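PDB 4Q34: AB hydrolase-1 domain-containing protein from Parabacteroides distasonis, which is an uncharacterised member of the alpha/beta hydrolase family that probably acts as an esterase. Local coordinates for residues Q39-R45 / L77-V83; P89-N93 / T145-T150; N114-I120 / R256-W262; F234-T238 / W272-L276. All blocks are in the same frame, centred on the assembly; numbering follows the deposited sequence. Where two conformers were deposited one is given.

Interaction 1 of 4, residues Q39-R45 / L77-V83; sequences QKPVGAR and LRRRFCV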
# COMPACT_ATOMS: atom_id res chain seq x y z
N GLN A 39 -4.58 11.54 -5.80
CA GLN A 39 -4.08 12.91 -5.77
C GLN A 39 -4.79 13.71 -6.82
O GLN A 39 -4.94 13.24 -7.97
CB GLN A 39 -2.56 12.88 -6.08
CG GLN A 39 -1.74 12.10 -5.08
CD GLN A 39 -0.26 12.17 -5.36
OE1 GLN A 39 0.25 11.59 -6.34
NE2 GLN A 39 0.45 12.83 -4.48
N LYS A 40 -5.26 14.91 -6.44
CA LYS A 40 -5.93 15.84 -7.33
C LYS A 40 -5.00 17.03 -7.53
O LYS A 40 -4.61 17.69 -6.56
CB LYS A 40 -7.23 16.37 -6.70
CG LYS A 40 -8.17 15.27 -6.26
CD LYS A 40 -9.61 15.78 -6.14
CE LYS A 40 -10.52 14.67 -5.62
NZ LYS A 40 -11.83 15.20 -5.13
N PRO A 41 -4.59 17.29 -8.77
CA PRO A 41 -3.77 18.46 -9.05
C PRO A 41 -4.57 19.74 -9.09
O PRO A 41 -5.79 19.73 -9.30
CB PRO A 41 -3.18 18.16 -10.41
CG PRO A 41 -4.22 17.30 -11.10
CD PRO A 41 -4.95 16.55 -9.99
N VAL A 42 -3.87 20.84 -8.86
CA VAL A 42 -4.42 22.15 -9.16
C VAL A 42 -4.81 22.19 -10.62
O VAL A 42 -4.06 21.73 -11.50
CB VAL A 42 -3.40 23.26 -8.84
CG1 VAL A 42 -3.89 24.65 -9.33
CG2 VAL A 42 -3.15 23.33 -7.34
N GLY A 43 -6.02 22.69 -10.86
CA GLY A 43 -6.53 22.82 -12.21
C GLY A 43 -6.85 21.50 -12.90
O GLY A 43 -6.67 21.38 -14.11
N ALA A 44 -7.32 20.51 -12.12
CA ALA A 44 -7.57 19.17 -12.62
C ALA A 44 -8.56 19.13 -13.79
O ALA A 44 -9.55 19.89 -13.83
CB ALA A 44 -8.08 18.28 -11.51
N ARG A 45 -8.28 18.23 -14.72
CA ARG A 45 -9.13 17.92 -15.82
C ARG A 45 -10.42 17.23 -15.34
O ARG A 45 -10.50 16.75 -14.22
CB ARG A 45 -8.39 17.02 -16.83
CG ARG A 45 -7.13 17.63 -17.43
CD ARG A 45 -6.33 16.66 -18.27
NE ARG A 45 -5.03 17.22 -18.60
CZ ARG A 45 -4.81 18.17 -19.49
NH1 ARG A 45 -5.80 18.59 -20.26
NH2 ARG A 45 -3.59 18.65 -19.67
N LEU A 77 -0.32 13.04 -13.04
CA LEU A 77 -0.60 14.11 -12.09
C LEU A 77 -0.00 15.41 -12.60
O LEU A 77 -0.66 16.46 -12.55
CB LEU A 77 0.01 13.76 -10.72
CG LEU A 77 -0.27 14.77 -9.62
CD1 LEU A 77 -1.76 14.92 -9.39
CD2 LEU A 77 0.46 14.33 -8.35
N ARG A 78 1.21 15.35 -13.13
CA ARG A 78 1.88 16.53 -13.69
C ARG A 78 1.12 17.10 -14.89
O ARG A 78 1.10 18.33 -15.13
CB ARG A 78 3.33 16.21 -14.06
CG ARG A 78 4.10 17.44 -14.47
CD ARG A 78 5.58 17.13 -14.64
NE ARG A 78 6.19 16.85 -13.34
CZ ARG A 78 6.63 15.66 -12.94
NH1 ARG A 78 6.60 14.63 -13.77
NH2 ARG A 78 7.14 15.54 -11.73
N ARG A 79 0.46 16.24 -15.63
CA ARG A 79 -0.37 16.59 -16.77
C ARG A 79 -1.79 17.01 -16.41
O ARG A 79 -2.66 17.11 -17.28
CB ARG A 79 -0.36 15.42 -17.75
CG ARG A 79 1.02 15.16 -18.32
CD ARG A 79 1.11 13.96 -19.25
NE ARG A 79 2.53 13.77 -19.62
CZ ARG A 79 2.97 13.17 -20.72
NH1 ARG A 79 2.12 12.64 -21.61
NH2 ARG A 79 4.28 13.10 -20.91
N ARG A 80 -2.01 17.18 -15.12
CA ARG A 80 -3.21 17.75 -14.52
C ARG A 80 -4.41 16.82 -14.45
O ARG A 80 -5.53 17.29 -14.42
CB ARG A 80 -3.59 19.08 -15.17
CG ARG A 80 -2.51 20.14 -15.03
CD ARG A 80 -3.08 21.56 -15.18
NE ARG A 80 -4.41 21.54 -15.83
CZ ARG A 80 -4.64 21.62 -17.14
NH1 ARG A 80 -3.66 21.78 -18.02
NH2 ARG A 80 -5.89 21.56 -17.57
N PHE A 81 -4.17 15.51 -14.46
CA PHE A 81 -5.22 14.55 -14.18
C PHE A 81 -5.24 14.22 -12.68
O PHE A 81 -4.18 14.02 -12.06
CB PHE A 81 -5.04 13.24 -14.94
CG PHE A 81 -5.19 13.34 -16.43
CD1 PHE A 81 -4.10 13.70 -17.22
CD2 PHE A 81 -6.40 13.05 -17.06
CE1 PHE A 81 -4.21 13.77 -18.59
CE2 PHE A 81 -6.51 13.09 -18.44
CZ PHE A 81 -5.40 13.45 -19.20
N CYS A 82 -6.45 14.08 -12.13
CA CYS A 82 -6.64 13.37 -10.86
C CYS A 82 -6.28 11.93 -11.09
O CYS A 82 -6.74 11.33 -12.07
CB CYS A 82 -8.07 13.44 -10.33
SG CYS A 82 -8.63 15.11 -10.04
N VAL A 83 -5.47 11.38 -10.20
CA VAL A 83 -5.01 10.03 -10.35
C VAL A 83 -5.40 9.22 -9.10
O VAL A 83 -5.07 9.62 -7.98
CB VAL A 83 -3.48 9.96 -10.55
CG1 VAL A 83 -2.99 8.56 -10.45
CG2 VAL A 83 -3.06 10.61 -11.88
O HOH W 1 -8.64 14.57 -13.96
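The ring of Phe-81 carries the CD methylene of Arg-45 over the middle of one face, with CD 3.4 Å from the ring centroid, as a CH-pi contact. Beyond that carbon the guanidinium of Arg-45 has NH2 of Arg-80 over one face and the carbonyl O of Arg-79 at its edge, in plane. It takes that oxygen side-on: NE reaches Arg-79 O at 2.7 Å, and NH2 binds the same atom at 3.0 Å. CG lies beside the backbone N of Arg-45 (chi1 -60°) and the chain runs out straight from there, which carries CD across the ring before NE arrives at the carbonyl. The guanidinium of Arg-80 has Gly-43 O at its own edge, and its NE donates to that oxygen almost straight at 2.8 Å, although from above the carbonyl plane. The two arginines come close, Arg-45 NH2 to Arg-80 NH1 being 3.5 Å; NH1 of Arg-45 also forms a salt bridge with the C-terminal carboxylate of Asp-323. A turn faces a helix end here. Arg-80, with positive phi, is the C-prime residue of the Schellman motif ending helix 72-78, and residues Pro-41 to Ala-44 form a type II turn at the end of strand 28-41. Arg-45 N, just past the turn, donates to Arg-80 O. The Pro-41 ring packs on the helix end, with CD 3.6 Å from Leu-77 CD1 and CG against the backbone of Arg-80. Further along, Gln-39 and Val-83 form an antiparallel hydrogen-bonded pair at the start of strand 83-87, and the amide of Gln-39 reaches Gln-11 of both subunits.

Interaction 2 of 4, residues P89-N93 / T145-T150; sequences PRRGN and TPTIGT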
# COMPACT_ATOMS: atom_id res chain seq x y z
N PRO A 89 -9.12 -5.71 -4.07
CA PRO A 89 -9.44 -6.66 -2.98
C PRO A 89 -8.43 -7.80 -2.89
O PRO A 89 -8.05 -8.39 -3.90
CB PRO A 89 -10.82 -7.17 -3.38
CG PRO A 89 -11.42 -6.02 -4.09
CD PRO A 89 -10.26 -5.57 -4.97
N ARG A 90 -8.06 -8.11 -1.65
CA ARG A 90 -7.18 -9.23 -1.29
C ARG A 90 -5.72 -9.04 -1.69
O ARG A 90 -4.98 -10.00 -1.70
CB ARG A 90 -7.71 -10.55 -1.87
CG ARG A 90 -9.16 -10.78 -1.51
CD ARG A 90 -9.78 -11.95 -2.27
NE ARG A 90 -11.16 -12.13 -1.83
CZ ARG A 90 -12.05 -12.96 -2.40
NH1 ARG A 90 -11.71 -13.71 -3.45
NH2 ARG A 90 -13.28 -13.05 -1.88
N ARG A 91 -5.32 -7.82 -2.04
CA ARG A 91 -3.98 -7.53 -2.52
C ARG A 91 -3.34 -6.38 -1.74
O ARG A 91 -3.92 -5.27 -1.59
CB ARG A 91 -4.03 -7.20 -4.00
CG ARG A 91 -2.69 -7.24 -4.69
CD ARG A 91 -2.11 -8.65 -4.85
NE ARG A 91 -2.92 -9.55 -5.68
CZ ARG A 91 -3.05 -9.51 -7.01
NH1 ARG A 91 -2.48 -8.55 -7.76
NH2 ARG A 91 -3.81 -10.41 -7.61
N GLY A 92 -2.12 -6.58 -1.29
CA GLY A 92 -1.33 -5.48 -0.68
C GLY A 92 -2.03 -4.86 0.52
O GLY A 92 -2.43 -5.57 1.40
N ASN A 93 -2.19 -3.52 0.50
CA ASN A 93 -2.87 -2.81 1.59
C ASN A 93 -4.34 -3.21 1.75
O ASN A 93 -4.96 -2.95 2.80
CB ASN A 93 -2.81 -1.32 1.32
CG ASN A 93 -1.41 -0.73 1.49
OD1 ASN A 93 -0.52 -1.33 2.07
ND2 ASN A 93 -1.23 0.50 1.00
N THR A 145 3.40 -8.92 -4.69
CA THR A 145 2.75 -9.14 -3.39
C THR A 145 1.66 -10.19 -3.61
O THR A 145 1.07 -10.24 -4.67
CB THR A 145 2.24 -7.79 -2.79
OG1 THR A 145 2.13 -7.89 -1.38
CG2 THR A 145 0.95 -7.34 -3.36
N PRO A 146 1.35 -11.04 -2.59
CA PRO A 146 0.44 -12.15 -2.78
C PRO A 146 -1.04 -11.78 -2.66
O PRO A 146 -1.39 -10.73 -2.12
CB PRO A 146 0.88 -13.14 -1.70
CG PRO A 146 1.38 -12.23 -0.59
CD PRO A 146 2.08 -11.13 -1.30
N THR A 147 -1.89 -12.63 -3.22
CA THR A 147 -3.33 -12.55 -3.06
C THR A 147 -3.73 -13.26 -1.80
O THR A 147 -3.47 -14.46 -1.62
CB THR A 147 -4.02 -13.15 -4.29
OG1 THR A 147 -3.64 -12.38 -5.45
CG2 THR A 147 -5.52 -13.21 -4.15
N ILE A 148 -4.43 -12.54 -0.93
CA ILE A 148 -4.81 -13.07 0.37
C ILE A 148 -6.22 -13.65 0.25
O ILE A 148 -7.22 -13.12 0.79
CB ILE A 148 -4.68 -12.02 1.50
CG1 ILE A 148 -3.37 -11.21 1.38
CG2 ILE A 148 -4.77 -12.68 2.86
CD1 ILE A 148 -2.12 -12.05 1.23
N GLY A 149 -6.30 -14.74 -0.48
CA GLY A 149 -7.56 -15.36 -0.85
C GLY A 149 -7.43 -15.94 -2.24
O GLY A 149 -6.32 -16.29 -2.68
N THR A 150 -8.57 -16.06 -2.93
CA THR A 150 -8.65 -16.62 -4.28
C THR A 150 -8.90 -15.52 -5.28
O THR A 150 -9.43 -14.46 -4.94
CB THR A 150 -9.82 -17.62 -4.44
OG1 THR A 150 -11.08 -16.99 -4.12
CG2 THR A 150 -9.59 -18.81 -3.57
O HOH W 2 -0.51 -8.76 -0.58
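Two loops of the alpha/beta hydrolase fold meet here: residues 89-93, after strand 83-87, and residues 145-150, ahead of helix 153-167. The backbones join where Ile-148 N donates to Arg-90 O, at 2.7 Å and nearly straight. Side chains hold the flanks. Arg-90 runs out fully extended alongside Thr-150, and its NH1 binds Thr-150 O at 2.8 Å, with the oxygen in the guanidinium plane. Salt bridges to Asp-32 and Glu-99 hold the same guanidinium from other parts of the chain. Between Ile-148 N and Thr-150 O the chain bends, with Ile-148 at the centre of an inverse gamma turn and Gly-149 passing beside CD of Arg-90. Arg-91 instead folds back, bent at chi2 (71°) and again at chi3 (62°), and this brings its NE and NH2 side-on to one atom, Thr-147 OG1. Both nitrogens lie 2.9 Å from that hydroxyl, which sits somewhat out of the guanidinium plane. The remaining nitrogen, NH1, bonds to the carbonyls of Gly-54 and Gln-57, in the loop after strand 49-52 that commonly contributes to the oxyanion hole in this family. At the bend of its own side chain, CD of Arg-91 rests 3.6 Å from the methyl CG2 of Thr-145. A water accepts from Gly-92 N at 2.8 Å and donates to Pro-146 O, while also bonding to Thr-145 OG1.

Interaction 3 of 4, residues N114-I120 / R256-W262; sequences NRFRVGI and RPELYEW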
# COMPACT_ATOMS: atom_id res chain seq x y z
N ASN A 114 10.82 -14.15 -17.69
CA ASN A 114 10.42 -14.56 -19.04
C ASN A 114 8.99 -14.18 -19.41
O ASN A 114 8.75 -13.65 -20.47
CB ASN A 114 10.55 -16.07 -19.18
CG ASN A 114 11.98 -16.53 -19.21
OD1 ASN A 114 12.88 -15.86 -18.71
ND2 ASN A 114 12.20 -17.70 -19.78
N ARG A 115 8.05 -14.45 -18.49
CA ARG A 115 6.64 -14.17 -18.69
C ARG A 115 6.39 -12.69 -18.99
O ARG A 115 5.48 -12.35 -19.75
CB ARG A 115 5.88 -14.54 -17.41
CG ARG A 115 4.42 -14.18 -17.40
CD ARG A 115 3.69 -14.83 -18.57
NE ARG A 115 2.23 -14.75 -18.42
CZ ARG A 115 1.38 -15.37 -19.24
NH1 ARG A 115 1.84 -16.10 -20.25
NH2 ARG A 115 0.08 -15.29 -19.02
N PHE A 116 7.20 -11.83 -18.38
CA PHE A 116 7.11 -10.37 -18.56
C PHE A 116 7.90 -9.85 -19.76
O PHE A 116 7.88 -8.65 -20.05
CB PHE A 116 7.54 -9.66 -17.27
CG PHE A 116 6.59 -9.87 -16.10
CD1 PHE A 116 5.26 -10.27 -16.31
CD2 PHE A 116 7.03 -9.67 -14.80
CE1 PHE A 116 4.39 -10.42 -15.25
CE2 PHE A 116 6.15 -9.82 -13.74
CZ PHE A 116 4.83 -10.18 -13.96
N ARG A 117 8.59 -10.77 -20.42
CA ARG A 117 9.33 -10.52 -21.64
C ARG A 117 10.44 -9.49 -21.41
O ARG A 117 10.73 -8.65 -22.25
CB ARG A 117 8.39 -10.14 -22.76
CG ARG A 117 7.29 -11.17 -23.03
CD ARG A 117 6.66 -11.10 -24.43
NE ARG A 117 6.45 -9.70 -24.82
CZ ARG A 117 5.47 -8.93 -24.37
NH1 ARG A 117 4.57 -9.41 -23.53
NH2 ARG A 117 5.45 -7.65 -24.70
N VAL A 118 11.12 -9.61 -20.28
CA VAL A 118 12.36 -8.85 -20.07
C VAL A 118 13.47 -9.55 -20.86
O VAL A 118 14.38 -8.92 -21.36
CB VAL A 118 12.75 -8.77 -18.58
CG1 VAL A 118 14.01 -7.96 -18.37
CG2 VAL A 118 11.61 -8.14 -17.79
N GLY A 119 13.33 -10.86 -21.01
CA GLY A 119 14.35 -11.66 -21.69
C GLY A 119 14.08 -13.14 -21.49
O GLY A 119 13.05 -13.52 -20.98
N ILE A 120 15.01 -13.97 -21.91
CA ILE A 120 14.97 -15.38 -21.56
C ILE A 120 16.06 -15.56 -20.52
O ILE A 120 17.27 -15.55 -20.84
CB ILE A 120 15.23 -16.31 -22.76
CG1 ILE A 120 14.25 -16.00 -23.91
CG2 ILE A 120 15.11 -17.77 -22.32
CD1 ILE A 120 12.79 -16.10 -23.52
N ARG A 256 7.96 -21.36 -26.26
CA ARG A 256 7.81 -20.94 -24.88
C ARG A 256 6.45 -20.26 -24.64
O ARG A 256 6.31 -19.06 -24.88
CB ARG A 256 8.94 -19.97 -24.51
CG ARG A 256 10.33 -20.58 -24.56
CD ARG A 256 11.37 -19.49 -24.46
NE ARG A 256 12.75 -20.00 -24.40
CZ ARG A 256 13.32 -20.56 -23.33
NH1 ARG A 256 12.65 -20.73 -22.20
NH2 ARG A 256 14.58 -20.98 -23.41
N PRO A 257 5.45 -21.04 -24.19
CA PRO A 257 4.09 -20.56 -23.92
C PRO A 257 4.04 -19.37 -22.97
O PRO A 257 3.16 -18.53 -23.11
CB PRO A 257 3.39 -21.77 -23.29
CG PRO A 257 4.13 -22.95 -23.83
CD PRO A 257 5.54 -22.51 -24.12
N GLU A 258 4.97 -19.30 -22.01
CA GLU A 258 5.01 -18.12 -21.13
C GLU A 258 5.11 -16.82 -21.94
O GLU A 258 4.55 -15.80 -21.51
CB GLU A 258 6.16 -18.19 -20.13
CG GLU A 258 6.08 -19.31 -19.11
CD GLU A 258 5.14 -19.06 -17.92
OE1 GLU A 258 4.53 -17.98 -17.78
OE2 GLU A 258 5.02 -19.98 -17.09
N LEU A 259 5.80 -16.83 -23.07
CA LEU A 259 5.87 -15.66 -23.93
C LEU A 259 4.85 -15.69 -25.08
O LEU A 259 4.29 -14.63 -25.45
CB LEU A 259 7.28 -15.47 -24.48
CG LEU A 259 8.40 -15.10 -23.47
CD1 LEU A 259 9.12 -16.31 -22.92
CD2 LEU A 259 9.41 -14.20 -24.17
N TYR A 260 4.59 -16.87 -25.62
CA TYR A 260 3.74 -16.97 -26.82
C TYR A 260 2.30 -16.64 -26.53
O TYR A 260 1.60 -16.14 -27.38
CB TYR A 260 3.90 -18.33 -27.52
CG TYR A 260 3.23 -18.37 -28.88
CD1 TYR A 260 3.79 -17.71 -29.96
CD2 TYR A 260 2.03 -19.01 -29.06
CE1 TYR A 260 3.18 -17.69 -31.19
CE2 TYR A 260 1.41 -19.02 -30.30
CZ TYR A 260 2.00 -18.35 -31.36
OH TYR A 260 1.39 -18.34 -32.60
N GLU A 261 1.86 -16.85 -25.30
CA GLU A 261 0.52 -16.45 -24.93
C GLU A 261 0.27 -15.00 -25.25
O GLU A 261 -0.85 -14.67 -25.61
CB GLU A 261 0.26 -16.70 -23.45
CG GLU A 261 0.10 -18.18 -23.17
CD GLU A 261 -0.45 -18.49 -21.79
OE1 GLU A 261 -0.58 -17.57 -20.94
OE2 GLU A 261 -0.77 -19.68 -21.56
N TRP A 262 1.29 -14.14 -25.14
CA TRP A 262 1.12 -12.72 -25.46
C TRP A 262 0.94 -12.51 -26.96
O TRP A 262 0.16 -11.70 -27.39
CB TRP A 262 2.27 -11.86 -24.90
CG TRP A 262 2.42 -12.00 -23.44
CD1 TRP A 262 3.47 -12.56 -22.75
CD2 TRP A 262 1.46 -11.59 -22.44
NE1 TRP A 262 3.23 -12.53 -21.40
CE2 TRP A 262 2.01 -11.92 -21.18
CE3 TRP A 262 0.20 -10.97 -22.50
CZ2 TRP A 262 1.32 -11.70 -19.99
CZ3 TRP A 262 -0.48 -10.70 -21.28
CH2 TRP A 262 0.09 -11.07 -20.06
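Arg-115 and Glu-258 bring the backbones closest, 4.9 Å between their CA atoms, where the C-terminal end of helix 109-115 meets the first turns of helix 257-277 in the alpha/beta hydrolase fold. A Schellman motif at Arg-117 closes the first helix, and Arg-256 occupies the N-cap position of the second. CG of Arg-115 points away from its own amide nitrogen (chi1 174°) and the chain bends at chi2, laying the guanidinium across the second helix. NH1 and NH2 form an end-on salt bridge to a single oxygen, Glu-261 OE1, the shorter bond being NH1 at 2.9 Å. NH1 also donates to Glu-258 O. Trp-262 CZ2 lies over one guanidinium face, offset toward its rim. Nearer the N-cap, Leu-259 packs its CD1 against Ile-120 CD1 at 3.7 Å, and the CG2 methyl of Ile-120 sits over the centre of the Arg-256 guanidinium. Glu-258 OE1 hydrogen-bonds a glycerol, probably from the crystallisation liquor. Trp-262 also touches Ser-176, between strand 170-175 and helix 178-185, consistent with the nucleophile-elbow position of this fold. Arg-117, salt-bridged to Glu-199, brings NH1 over one indole face, while at the edge Trp-262 NE1 donates to Arg-115 O at 2.8 Å.

Interaction 4 of 4, residues F234-T238 / W272-L276; sequences FMEYT and WAKML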
# COMPACT_ATOMS: atom_id res chain seq x y z
N PHE A 234 -22.29 -8.38 -24.91
CA PHE A 234 -21.23 -8.05 -25.88
C PHE A 234 -21.39 -6.63 -26.40
O PHE A 234 -20.40 -5.91 -26.49
CB PHE A 234 -21.23 -9.05 -27.03
CG PHE A 234 -20.12 -8.84 -28.03
CD1 PHE A 234 -18.79 -9.07 -27.66
CD2 PHE A 234 -20.39 -8.42 -29.33
CE1 PHE A 234 -17.76 -8.91 -28.56
CE2 PHE A 234 -19.34 -8.24 -30.25
CZ PHE A 234 -18.05 -8.49 -29.85
N MSE A 235 -22.64 -6.22 -26.67
CA MSE A 235 -22.89 -4.86 -27.19
C MSE A 235 -22.49 -3.78 -26.22
O MSE A 235 -22.26 -2.63 -26.63
CB MSE A 235 -24.36 -4.64 -27.58
CG MSE A 235 -24.79 -5.54 -28.73
SE MSE A 235 -23.86 -5.14 -30.45
CE MSE A 235 -24.29 -3.21 -30.50
N GLU A 236 -22.40 -4.09 -24.92
CA GLU A 236 -21.96 -3.07 -23.96
C GLU A 236 -20.55 -2.58 -24.24
O GLU A 236 -20.26 -1.42 -23.99
CB GLU A 236 -22.10 -3.51 -22.48
CG GLU A 236 -23.42 -4.16 -22.07
CD GLU A 236 -24.61 -3.23 -21.94
OE1 GLU A 236 -24.44 -2.00 -22.18
OE2 GLU A 236 -25.71 -3.74 -21.60
N TYR A 237 -19.69 -3.41 -24.88
CA TYR A 237 -18.32 -3.03 -25.14
C TYR A 237 -18.18 -2.11 -26.38
O TYR A 237 -17.07 -1.72 -26.72
CB TYR A 237 -17.43 -4.28 -25.28
CG TYR A 237 -17.48 -5.07 -23.98
CD1 TYR A 237 -16.73 -4.69 -22.90
CD2 TYR A 237 -18.29 -6.19 -23.85
CE1 TYR A 237 -16.82 -5.35 -21.67
CE2 TYR A 237 -18.36 -6.87 -22.65
CZ TYR A 237 -17.63 -6.44 -21.56
OH TYR A 237 -17.70 -7.16 -20.37
N THR A 238 -19.31 -1.81 -27.04
CA THR A 238 -19.35 -0.88 -28.15
C THR A 238 -19.58 0.53 -27.67
O THR A 238 -19.58 1.43 -28.50
CB THR A 238 -20.44 -1.19 -29.20
OG1 THR A 238 -21.76 -0.95 -28.66
CG2 THR A 238 -20.32 -2.63 -29.75
N TRP A 272 -11.25 -9.31 -31.68
CA TRP A 272 -12.24 -8.72 -30.77
C TRP A 272 -12.59 -7.28 -31.14
O TRP A 272 -13.77 -6.94 -31.27
CB TRP A 272 -11.69 -8.76 -29.35
CG TRP A 272 -12.64 -8.42 -28.23
CD1 TRP A 272 -13.71 -9.16 -27.83
CD2 TRP A 272 -12.55 -7.33 -27.32
NE1 TRP A 272 -14.31 -8.58 -26.73
CE2 TRP A 272 -13.61 -7.46 -26.40
CE3 TRP A 272 -11.67 -6.24 -27.18
CZ2 TRP A 272 -13.82 -6.55 -25.39
CZ3 TRP A 272 -11.89 -5.33 -26.18
CH2 TRP A 272 -12.95 -5.49 -25.29
N ALA A 273 -11.56 -6.47 -31.42
CA ALA A 273 -11.76 -5.07 -31.81
C ALA A 273 -12.56 -5.00 -33.11
O ALA A 273 -13.49 -4.22 -33.24
CB ALA A 273 -10.42 -4.35 -31.98
N LYS A 274 -12.18 -5.81 -34.09
CA LYS A 274 -12.87 -5.83 -35.37
C LYS A 274 -14.37 -6.16 -35.18
O LYS A 274 -15.25 -5.47 -35.72
CB LYS A 274 -12.16 -6.80 -36.33
CG LYS A 274 -12.89 -7.04 -37.65
CD LYS A 274 -13.15 -5.76 -38.39
CE LYS A 274 -13.47 -6.06 -39.85
NZ LYS A 274 -14.03 -4.84 -40.49
N MSE A 275 -14.66 -7.18 -34.38
CA MSE A 275 -16.01 -7.60 -34.17
C MSE A 275 -16.81 -6.53 -33.48
O MSE A 275 -17.95 -6.29 -33.85
CB MSE A 275 -16.03 -8.89 -33.35
CG MSE A 275 -15.59 -10.01 -34.28
SE MSE A 275 -15.56 -11.68 -33.25
CE MSE A 275 -17.43 -11.55 -32.62
N LEU A 276 -16.22 -5.86 -32.50
CA LEU A 276 -16.93 -4.74 -31.84
C LEU A 276 -17.11 -3.54 -32.76
O LEU A 276 -18.17 -2.91 -32.81
CB LEU A 276 -16.24 -4.34 -30.55
CG LEU A 276 -16.43 -5.32 -29.39
CD1 LEU A 276 -15.42 -5.07 -28.26
CD2 LEU A 276 -17.86 -5.27 -28.87
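Leu-276 is the bump of this contact, and an aromatic cluster of Phe-234, Tyr-237 and Trp-272 supplies most of the hollow. The cluster links the loop after helix 231-234 to helix 257-277 on one flank of the alpha/beta hydrolase sheet, and Leu-276 also touches Val-283 of strand 283-287. The CB of Leu-276 is directed toward the loop, and its two methyls part to pack against different walls. CD2 goes over one face of the Phe-234 ring, 3.6 Å from the centroid and displaced toward the rim, in a CH-pi contact; its nearest ring atom is Phe-234 CZ. The same methyl is covered by Thr-238 CG2 at 3.7 Å. CD1 takes the other branch, lying over the centre of the Trp-272 indole within its own helix and meeting Tyr-237 CB at 3.7 Å. Phe-234 reaches across because its CG stands opposite the backbone N (chi1 -177°), so that the ring extends toward the helix and presents its rim to the CB of Met-275, a selenomethionine, and to the indole. The Phe-234 and Trp-272 rings meet obliquely, as do those of Tyr-237 and Trp-272, where Tyr-237 CG lies 4.2 Å from Trp-272 CZ2. The polar ends of this pair turn to other partners: Tyr-237 OH bonds to the carbonyl of Trp-183, and Trp-272 NE1 to that of Pro-205. On the loop, Thr-238 is turned so that its methyl faces the leucine, while its OG1 donates to Met-235 O at 2.7 Å, in the carbonyl plane.

In the fold
From the N terminus, interaction 1 comes first. It closes the excursion through strand 49-52 and helix 72-78, bringing the end of strand 28-41 back to the start of strand 83-87. The chain continues along that strand into interaction 2, whose loop holds helices 109-115 and 134-142 and closes at 145-150, just ahead of helix 153-167. Interaction 3 opens inside this loop at residues 114-120 and closes far downstream at the start of helix 257-277, so the two cross. Interaction 4 crosses interaction 3 in turn, opening at 234-238 and closing later on the same helix, their centres about 27 Å apart. Interactions 1 and 2 both touch the second subunit; 3 and 4 do not.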